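Local coordinates for protein beta-galactosidase (PDB 4OIF) that probably hydrolyses terminal non-reducing beta-D-galactose residues from beta-D-galactosides, as an intracellular, zinc-containing glycoside hydrolase of family 42 that assembles as a trimer, at residues S56-E61 with Y65-L70; N46-G51 with D75-I80. All blocks are in the same frame, centred on the assembly; numbering follows the deposited sequence. Where two conformers were deposited one is given.

One beta-alpha unit of a TIM barrel serves here as an example of how short-range and longer-range closures nest. The chain enters along strand 47-50, passes through the short helix 55-58, turns at Glu59 to Arg66 and returns as helix 68-79, which leads towards strand 83-87. Interaction 1 closes the inner, tight loop, joining the end of helix 55-58 to the beginning of helix 68-79. Interaction 2 closes the outer loop, setting the far end of that same helix on the strand. The centres lie about 17 Å apart, and the two contacts touch where Leu70 CD1 packs 3.7 Å from Val50 CG1, between the inner loop and the strand.

Interaction 1: S56-E61 with Y65-L70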
ATOM      1  N   SER A  56      27.163  10.685 -22.587  1.00  7.45           N
ATOM      2  CA  SER A  56      27.796   9.460 -23.023  1.00  5.75           C
ATOM      3  C   SER A  56      28.106   9.504 -24.523  1.00 10.18           C
ATOM      4  O   SER A  56      29.009   8.819 -24.988  1.00  9.04           O
ATOM      5  CB  SER A  56      26.902   8.269 -22.673  1.00 10.52           C
ATOM      6  OG  SER A  56      27.247   7.125 -23.416  1.00 20.27           O
ATOM      7  N   ALA A  57      27.370  10.317 -25.278  1.00 10.27           N
ATOM      8  CA  ALA A  57      27.639  10.464 -26.706  1.00  8.67           C
ATOM      9  C   ALA A  57      28.739  11.483 -26.949  1.00 12.32           C
ATOM     10  O   ALA A  57      29.437  11.423 -27.958  1.00 12.47           O
ATOM     11  CB  ALA A  57      26.375  10.872 -27.452  1.00  8.77           C
ATOM     12  N   LEU A  58      28.866  12.434 -26.028  1.00  7.20           N
ATOM     13  CA  LEU A  58      29.865  13.484 -26.131  1.00  7.51           C
ATOM     14  C   LEU A  58      31.207  13.022 -25.566  1.00 14.68           C
ATOM     15  O   LEU A  58      32.268  13.386 -26.069  1.00  9.46           O
ATOM     16  CB  LEU A  58      29.392  14.735 -25.392  1.00  7.28           C
ATOM     17  CG  LEU A  58      28.205  15.433 -26.045  1.00  7.52           C
ATOM     18  CD1 LEU A  58      27.642  16.505 -25.130  1.00  6.49           C
ATOM     19  CD2 LEU A  58      28.678  16.035 -27.352  1.00 10.32           C
ATOM     20  N   GLU A  59      31.155  12.223 -24.507  1.00  8.82           N
ATOM     21  CA  GLU A  59      32.371  11.729 -23.880  1.00  8.10           C
ATOM     22  C   GLU A  59      32.179  10.245 -23.580  1.00  5.83           C
ATOM     23  O   GLU A  59      31.916   9.855 -22.445  1.00  5.13           O
ATOM     24  CB  GLU A  59      32.686  12.537 -22.613  1.00  9.43           C
ATOM     25  CG  GLU A  59      34.068  12.304 -22.014  1.00 10.34           C
ATOM     26  CD  GLU A  59      34.346  13.181 -20.787  1.00 13.26           C
ATOM     27  OE1 GLU A  59      33.419  13.882 -20.329  1.00  7.63           O
ATOM     28  OE2 GLU A  59      35.491  13.162 -20.283  1.00 13.42           O
ATOM     29  N   PRO A  60      32.286   9.413 -24.619  1.00  7.30           N
ATOM     30  CA  PRO A  60      32.012   7.980 -24.510  1.00  9.45           C
ATOM     31  C   PRO A  60      32.889   7.302 -23.459  1.00 13.09           C
ATOM     32  O   PRO A  60      32.427   6.433 -22.721  1.00  5.93           O
ATOM     33  CB  PRO A  60      32.312   7.464 -25.921  1.00  5.46           C
ATOM     34  CG  PRO A  60      33.100   8.517 -26.559  1.00  6.30           C
ATOM     35  CD  PRO A  60      32.614   9.788 -25.998  1.00  7.15           C
ATOM     36  N   GLU A  61      34.147   7.716 -23.391  1.00  9.51           N
ATOM     37  CA  GLU A  61      35.014   7.350 -22.282  1.00 14.51           C
ATOM     38  C   GLU A  61      35.655   8.619 -21.743  1.00 12.63           C
ATOM     39  O   GLU A  61      35.646   9.642 -22.428  1.00 11.97           O
ATOM     40  CB  GLU A  61      36.064   6.335 -22.736  1.00 17.68           C
ATOM     41  CG  GLU A  61      35.438   5.030 -23.185  1.00 20.71           C
ATOM     42  CD  GLU A  61      36.335   4.230 -24.085  1.00 42.81           C
ATOM     43  OE1 GLU A  61      37.462   4.701 -24.372  1.00 39.92           O
ATOM     44  OE2 GLU A  61      35.905   3.131 -24.503  1.00 52.61           O
ATOM     45  N   TYR A  65      36.573  12.663 -26.463  1.00 13.16           N
ATOM     46  CA  TYR A  65      35.390  13.402 -26.906  1.00 13.64           C
ATOM     47  C   TYR A  65      34.965  13.130 -28.337  1.00 18.78           C
ATOM     48  O   TYR A  65      35.776  12.814 -29.211  1.00 19.95           O
ATOM     49  CB  TYR A  65      35.612  14.900 -26.721  1.00  8.36           C
ATOM     50  CG  TYR A  65      35.906  15.244 -25.287  1.00 14.68           C
ATOM     51  CD1 TYR A  65      34.881  15.291 -24.341  1.00  9.47           C
ATOM     52  CD2 TYR A  65      37.212  15.495 -24.866  1.00  9.37           C
ATOM     53  CE1 TYR A  65      35.147  15.582 -23.012  1.00 15.86           C
ATOM     54  CE2 TYR A  65      37.493  15.794 -23.536  1.00 13.34           C
ATOM     55  CZ  TYR A  65      36.457  15.835 -22.614  1.00 19.81           C
ATOM     56  OH  TYR A  65      36.728  16.140 -21.300  1.00  9.70           O
ATOM     57  N   ARG A  66      33.660  13.255 -28.545  1.00 14.03           N
ATOM     58  CA  ARG A  66      33.031  13.032 -29.830  1.00 13.03           C
ATOM     59  C   ARG A  66      32.042  14.145 -30.104  1.00 16.52           C
ATOM     60  O   ARG A  66      30.841  13.943 -29.933  1.00 14.62           O
ATOM     61  CB  ARG A  66      32.308  11.689 -29.855  1.00 12.77           C
ATOM     62  CG  ARG A  66      33.218  10.485 -29.791  1.00 18.40           C
ATOM     63  CD  ARG A  66      33.941  10.265 -31.103  1.00 20.84           C
ATOM     64  NE  ARG A  66      34.754   9.055 -31.038  1.00 51.64           N
ATOM     65  CZ  ARG A  66      36.046   9.027 -30.718  1.00 41.39           C
ATOM     66  NH1 ARG A  66      36.698  10.154 -30.444  1.00 28.81           N
ATOM     67  NH2 ARG A  66      36.688   7.866 -30.680  1.00 35.38           N
ATOM     68  N   PHE A  67      32.541  15.308 -30.525  1.00 17.45           N
ATOM     69  CA  PHE A  67      31.690  16.472 -30.787  1.00 14.88           C
ATOM     70  C   PHE A  67      31.241  16.599 -32.248  1.00 18.40           C
ATOM     71  O   PHE A  67      30.388  17.433 -32.558  1.00 13.82           O
ATOM     72  CB  PHE A  67      32.404  17.773 -30.392  1.00 12.57           C
ATOM     73  CG  PHE A  67      32.524  17.981 -28.918  1.00 14.85           C
ATOM     74  CD1 PHE A  67      31.409  18.277 -28.155  1.00 13.47           C
ATOM     75  CD2 PHE A  67      33.758  17.901 -28.296  1.00 22.72           C
ATOM     76  CE1 PHE A  67      31.517  18.481 -26.793  1.00 15.32           C
ATOM     77  CE2 PHE A  67      33.879  18.099 -26.933  1.00 20.80           C
ATOM     78  CZ  PHE A  67      32.756  18.391 -26.177  1.00 21.31           C
ATOM     79  N   GLU A  68      31.806  15.787 -33.141  1.00 16.57           N
ATOM     80  CA  GLU A  68      31.564  15.969 -34.574  1.00 11.98           C
ATOM     81  C   GLU A  68      30.085  15.829 -34.926  1.00 10.18           C
ATOM     82  O   GLU A  68      29.530  16.666 -35.668  1.00 12.78           O
ATOM     83  CB  GLU A  68      32.401  14.990 -35.395  1.00 13.53           C
ATOM     84  CG  GLU A  68      33.913  15.078 -35.127  1.00 32.96           C
ATOM     85  CD  GLU A  68      34.334  14.385 -33.820  1.00 47.27           C
ATOM     86  OE1 GLU A  68      33.920  13.224 -33.589  1.00 35.61           O
ATOM     87  OE2 GLU A  68      35.071  15.008 -33.021  1.00 37.86           O
ATOM     88  N   TRP A  69      29.434  14.809 -34.370  1.00  4.91           N
ATOM     89  CA  TRP A  69      28.016  14.597 -34.672  1.00  9.80           C
ATOM     90  C   TRP A  69      27.179  15.821 -34.255  1.00 10.17           C
ATOM     91  O   TRP A  69      26.247  16.213 -34.962  1.00  7.77           O
ATOM     92  CB  TRP A  69      27.489  13.322 -33.996  1.00  4.89           C
ATOM     93  CG  TRP A  69      27.508  13.383 -32.504  1.00  9.65           C
ATOM     94  CD1 TRP A  69      28.515  12.967 -31.680  1.00  9.98           C
ATOM     95  CD2 TRP A  69      26.486  13.911 -31.657  1.00  7.57           C
ATOM     96  NE1 TRP A  69      28.182  13.205 -30.376  1.00 14.45           N
ATOM     97  CE2 TRP A  69      26.941  13.786 -30.331  1.00 10.59           C
ATOM     98  CE3 TRP A  69      25.236  14.493 -31.889  1.00  9.35           C
ATOM     99  CZ2 TRP A  69      26.186  14.208 -29.238  1.00  8.32           C
ATOM    100  CZ3 TRP A  69      24.488  14.914 -30.804  1.00  7.72           C
ATOM    101  CH2 TRP A  69      24.961  14.765 -29.497  1.00 10.56           C
ATOM    102  N   LEU A  70      27.538  16.441 -33.130  1.00  6.63           N
ATOM    103  CA  LEU A  70      26.784  17.586 -32.639  1.00 12.44           C
ATOM    104  C   LEU A  70      27.084  18.828 -33.505  1.00 13.33           C
ATOM    105  O   LEU A  70      26.198  19.673 -33.729  1.00  7.66           O
ATOM    106  CB  LEU A  70      27.082  17.837 -31.151  1.00  6.68           C
ATOM    107  CG  LEU A  70      26.458  19.066 -30.479  1.00  6.13           C
ATOM    108  CD1 LEU A  70      24.944  19.086 -30.589  1.00  2.13           C
ATOM    109  CD2 LEU A  70      26.874  19.123 -29.025  1.00  5.92           C
TER
HETATM  110  O   HOH W   1      34.355  16.255 -20.104  1.00 12.86           O
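Leu58 pushes CD2 into a cluster formed by Phe67, Trp69 and Leu70, crossing both aromatic side chains at about a right angle. That methyl lies 3.6 Å from Phe67 CD1 and equally 3.6 Å from Trp69 CZ2, with Leu70 CD2 slightly farther off. The indole CG sits between the backbone N and carbonyl carbon of Trp69 (chi1 64°), an orientation that brings the NE1/CZ2 edge of the indole up to Ala57. There NE1 donates to Ala57 O at 3.3 Å, from above the carbonyl plane, while CZ2 packs on Ala57 CB. A straighter bond of 2.8 Å, from Arg66 N to Leu58 O, ties the backbones together.

Beyond the helix end, Glu59 runs alongside Tyr65 in the same direction, its carboxylate turned 36° from the ring. A water bridges the pair, donating to Glu59 OE1 at 2.6 Å and bonded to Tyr65 OH. Trp55 NE1 and Gly63 N also bond this carboxylate, which would hold its rotation. The Pro60 ring and the Arg66 side chain cross at about a right angle, with Pro60 CG 3.8 Å from Arg66 CG. Nearby, Ser56 N bonds Ser197 OG of the second subunit. The whole is a short helix-loop-helix link within the beta-to-alpha loop that follows strand 47-50 of the TIM barrel and leads into helix 68-79.

Interaction 2: N46-G51 with D75-I80; sequences NTFTVG and DDIYRI
Strand 47-50 and the last turn of helix 68-79 face each other without a hydrogen bond between them, the helix lying on the outer side of the strand, so the contact rests on side chains. Ile77 is the one helical residue that reaches across, and both of its branches lie against Phe48. A chi1 of -76° turns CG1 away from the carbonyl carbon and leaves CG2 opposite the backbone N, where it meets the edge of the Phe48 ring near the ring plane, 4.1 Å from CD2. The two side chains cross obliquely. The longer branch leads on to CD1 (chi2 169°), which lies 4.2 Å from Phe48 CD2 and also reaches Val50 CG2 at 4.4 Å, a looser touch. Phe48 and Val50, two apart on the strand, thus both direct their side chains to the helix, whereas the intervening Thr49 does not.

Around this small contact the apolar layer continues: Met40 of helix 30-42 packs on Phe48, Tyr21 touches both Phe48 and Ile77, and Val84 reaches both Val50 and Ile77. Strand 47-50, helix 68-79 and strand 83-87 form a beta-alpha-beta crossover of the TIM barrel: the two strands are adjacent and parallel, strand 16-21 is the neighbour on the other side of 47-50, and the helix packs against the outside of the barrel.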
ATOM      1  N   ASN A  46      10.980  24.854 -35.573  1.00 14.30           N
ATOM      2  CA  ASN A  46      12.141  25.714 -35.781  1.00 10.85           C
ATOM      3  C   ASN A  46      13.170  25.677 -34.647  1.00 18.62           C
ATOM      4  O   ASN A  46      14.302  26.140 -34.797  1.00 13.26           O
ATOM      5  CB  ASN A  46      11.667  27.157 -35.990  1.00  8.43           C
ATOM      6  CG  ASN A  46      10.706  27.622 -34.902  1.00 12.33           C
ATOM      7  OD1 ASN A  46      10.974  27.471 -33.712  1.00 12.78           O
ATOM      8  ND2 ASN A  46       9.575  28.181 -35.312  1.00 15.29           N
ATOM      9  N   THR A  47      12.772  25.144 -33.503  1.00 16.25           N
ATOM     10  CA  THR A  47      13.626  25.206 -32.328  1.00 10.76           C
ATOM     11  C   THR A  47      13.747  23.836 -31.682  1.00 12.10           C
ATOM     12  O   THR A  47      12.744  23.154 -31.453  1.00  8.46           O
ATOM     13  CB  THR A  47      13.091  26.224 -31.316  1.00 12.47           C
ATOM     14  OG1 THR A  47      12.961  27.493 -31.968  1.00 10.77           O
ATOM     15  CG2 THR A  47      14.043  26.360 -30.127  1.00  9.89           C
ATOM     16  N   PHE A  48      14.984  23.423 -31.412  1.00  9.26           N
ATOM     17  CA  PHE A  48      15.200  22.081 -30.878  1.00 11.61           C
ATOM     18  C   PHE A  48      16.194  22.057 -29.720  1.00  9.33           C
ATOM     19  O   PHE A  48      17.283  22.629 -29.798  1.00  7.90           O
ATOM     20  CB  PHE A  48      15.643  21.141 -32.006  1.00  7.61           C
ATOM     21  CG  PHE A  48      14.706  21.155 -33.176  1.00 13.85           C
ATOM     22  CD1 PHE A  48      13.558  20.382 -33.170  1.00  9.16           C
ATOM     23  CD2 PHE A  48      14.942  21.988 -34.259  1.00 14.85           C
ATOM     24  CE1 PHE A  48      12.680  20.423 -34.232  1.00 13.64           C
ATOM     25  CE2 PHE A  48      14.064  22.032 -35.328  1.00 16.54           C
ATOM     26  CZ  PHE A  48      12.934  21.253 -35.315  1.00 10.99           C
ATOM     27  N   THR A  49      15.787  21.394 -28.646  1.00  3.67           N
ATOM     28  CA  THR A  49      16.602  21.230 -27.465  1.00  7.53           C
ATOM     29  C   THR A  49      17.496  20.009 -27.602  1.00 11.34           C
ATOM     30  O   THR A  49      17.015  18.873 -27.567  1.00  7.50           O
ATOM     31  CB  THR A  49      15.738  21.087 -26.223  1.00  9.63           C
ATOM     32  OG1 THR A  49      14.867  22.217 -26.129  1.00 10.27           O
ATOM     33  CG2 THR A  49      16.602  21.011 -24.989  1.00  5.74           C
ATOM     34  N   VAL A  50      18.796  20.248 -27.758  1.00  9.92           N
ATOM     35  CA  VAL A  50      19.729  19.173 -28.063  1.00 10.32           C
ATOM     36  C   VAL A  50      20.711  18.934 -26.918  1.00  7.30           C
ATOM     37  O   VAL A  50      21.093  19.867 -26.199  1.00  7.75           O
ATOM     38  CB  VAL A  50      20.484  19.473 -29.380  1.00  6.56           C
ATOM     39  CG1 VAL A  50      21.435  18.335 -29.753  1.00  1.51           C
ATOM     40  CG2 VAL A  50      19.476  19.689 -30.494  1.00  5.58           C
ATOM     41  N   GLY A  51      21.072  17.668 -26.729  1.00  4.85           N
ATOM     42  CA  GLY A  51      22.097  17.284 -25.778  1.00  5.45           C
ATOM     43  C   GLY A  51      21.683  17.014 -24.341  1.00  7.25           C
ATOM     44  O   GLY A  51      22.557  16.887 -23.483  1.00  8.26           O
ATOM     45  N   ASP A  75      24.958  22.666 -37.508  1.00 11.46           N
ATOM     46  CA  ASP A  75      24.998  23.163 -38.876  1.00 10.16           C
ATOM     47  C   ASP A  75      23.716  22.813 -39.629  1.00  8.95           C
ATOM     48  O   ASP A  75      23.141  23.668 -40.278  1.00  9.94           O
ATOM     49  CB  ASP A  75      26.225  22.634 -39.616  1.00  3.57           C
ATOM     50  CG  ASP A  75      27.501  23.356 -39.205  1.00 21.56           C
ATOM     51  OD1 ASP A  75      27.394  24.390 -38.501  1.00  9.93           O
ATOM     52  OD2 ASP A  75      28.605  22.898 -39.582  1.00 19.33           O
ATOM     53  N   ASP A  76      23.269  21.568 -39.514  1.00  9.11           N
ATOM     54  CA  ASP A  76      22.093  21.076 -40.234  1.00 12.58           C
ATOM     55  C   ASP A  76      20.814  21.790 -39.825  1.00 14.45           C
ATOM     56  O   ASP A  76      19.974  22.117 -40.664  1.00 11.35           O
ATOM     57  CB  ASP A  76      21.903  19.570 -40.009  1.00  8.43           C
ATOM     58  CG  ASP A  76      22.864  18.740 -40.810  1.00  9.14           C
ATOM     59  OD1 ASP A  76      23.522  19.307 -41.696  1.00 11.66           O
ATOM     60  OD2 ASP A  76      22.950  17.520 -40.578  1.00 11.03           O
ATOM     61  N   ILE A  77      20.645  21.997 -38.527  1.00 12.53           N
ATOM     62  CA  ILE A  77      19.440  22.647 -38.055  1.00  9.16           C
ATOM     63  C   ILE A  77      19.480  24.085 -38.515  1.00 13.45           C
ATOM     64  O   ILE A  77      18.453  24.622 -38.956  1.00 15.73           O
ATOM     65  CB  ILE A  77      19.309  22.538 -36.535  1.00  8.44           C
ATOM     66  CG1 ILE A  77      18.860  21.123 -36.175  1.00  8.94           C
ATOM     67  CG2 ILE A  77      18.335  23.582 -35.973  1.00  7.96           C
ATOM     68  CD1 ILE A  77      18.964  20.834 -34.717  1.00 21.18           C
ATOM     69  N   TYR A  78      20.666  24.695 -38.447  1.00  7.59           N
ATOM     70  CA  TYR A  78      20.820  26.065 -38.930  1.00 10.11           C
ATOM     71  C   TYR A  78      20.458  26.174 -40.429  1.00 11.60           C
ATOM     72  O   TYR A  78      19.783  27.109 -40.859  1.00 11.80           O
ATOM     73  CB  TYR A  78      22.254  26.554 -38.674  1.00 10.22           C
ATOM     74  CG  TYR A  78      22.493  28.024 -38.974  1.00 14.81           C
ATOM     75  CD1 TYR A  78      21.691  29.010 -38.408  1.00 13.92           C
ATOM     76  CD2 TYR A  78      23.536  28.429 -39.800  1.00 12.73           C
ATOM     77  CE1 TYR A  78      21.907  30.347 -38.673  1.00  8.80           C
ATOM     78  CE2 TYR A  78      23.760  29.772 -40.069  1.00 13.28           C
ATOM     79  CZ  TYR A  78      22.936  30.720 -39.504  1.00 11.16           C
ATOM     80  OH  TYR A  78      23.137  32.056 -39.752  1.00 19.19           O
ATOM     81  N   ARG A  79      20.881  25.184 -41.204  1.00 11.59           N
ATOM     82  CA  ARG A  79      20.687  25.173 -42.651  0.57 12.44           C
ATOM     83  C   ARG A  79      19.215  25.281 -43.033  1.00 13.13           C
ATOM     84  O   ARG A  79      18.858  26.006 -43.953  1.00 14.99           O
ATOM     85  CB  ARG A  79      21.295  23.899 -43.248  0.57  9.73           C
ATOM     86  CG  ARG A  79      21.451  23.910 -44.755  0.57  9.71           C
ATOM     87  CD  ARG A  79      22.220  22.676 -45.248  0.57 10.37           C
ATOM     88  NE  ARG A  79      21.337  21.545 -45.514  0.57 10.81           N
ATOM     89  CZ  ARG A  79      21.376  20.391 -44.868  0.57  7.06           C
ATOM     90  NH1 ARG A  79      22.271  20.185 -43.923  0.57  8.14           N
ATOM     91  NH2 ARG A  79      20.522  19.433 -45.182  0.57 16.79           N
ATOM     92  N   ILE A  80      18.363  24.549 -42.322  1.00 14.01           N
ATOM     93  CA  ILE A  80      16.929  24.572 -42.606  1.00 10.98           C
ATOM     94  C   ILE A  80      16.213  25.705 -41.867  1.00 10.82           C
ATOM     95  O   ILE A  80      14.990  25.707 -41.760  1.00 16.76           O
ATOM     96  CB  ILE A  80      16.249  23.237 -42.235  1.00 16.45           C
ATOM     97  CG1 ILE A  80      16.336  22.989 -40.728  1.00 13.76           C
ATOM     98  CG2 ILE A  80      16.877  22.082 -43.006  1.00  7.60           C
ATOM     99  CD1 ILE A  80      15.592  21.774 -40.279  1.00  4.68           C
TER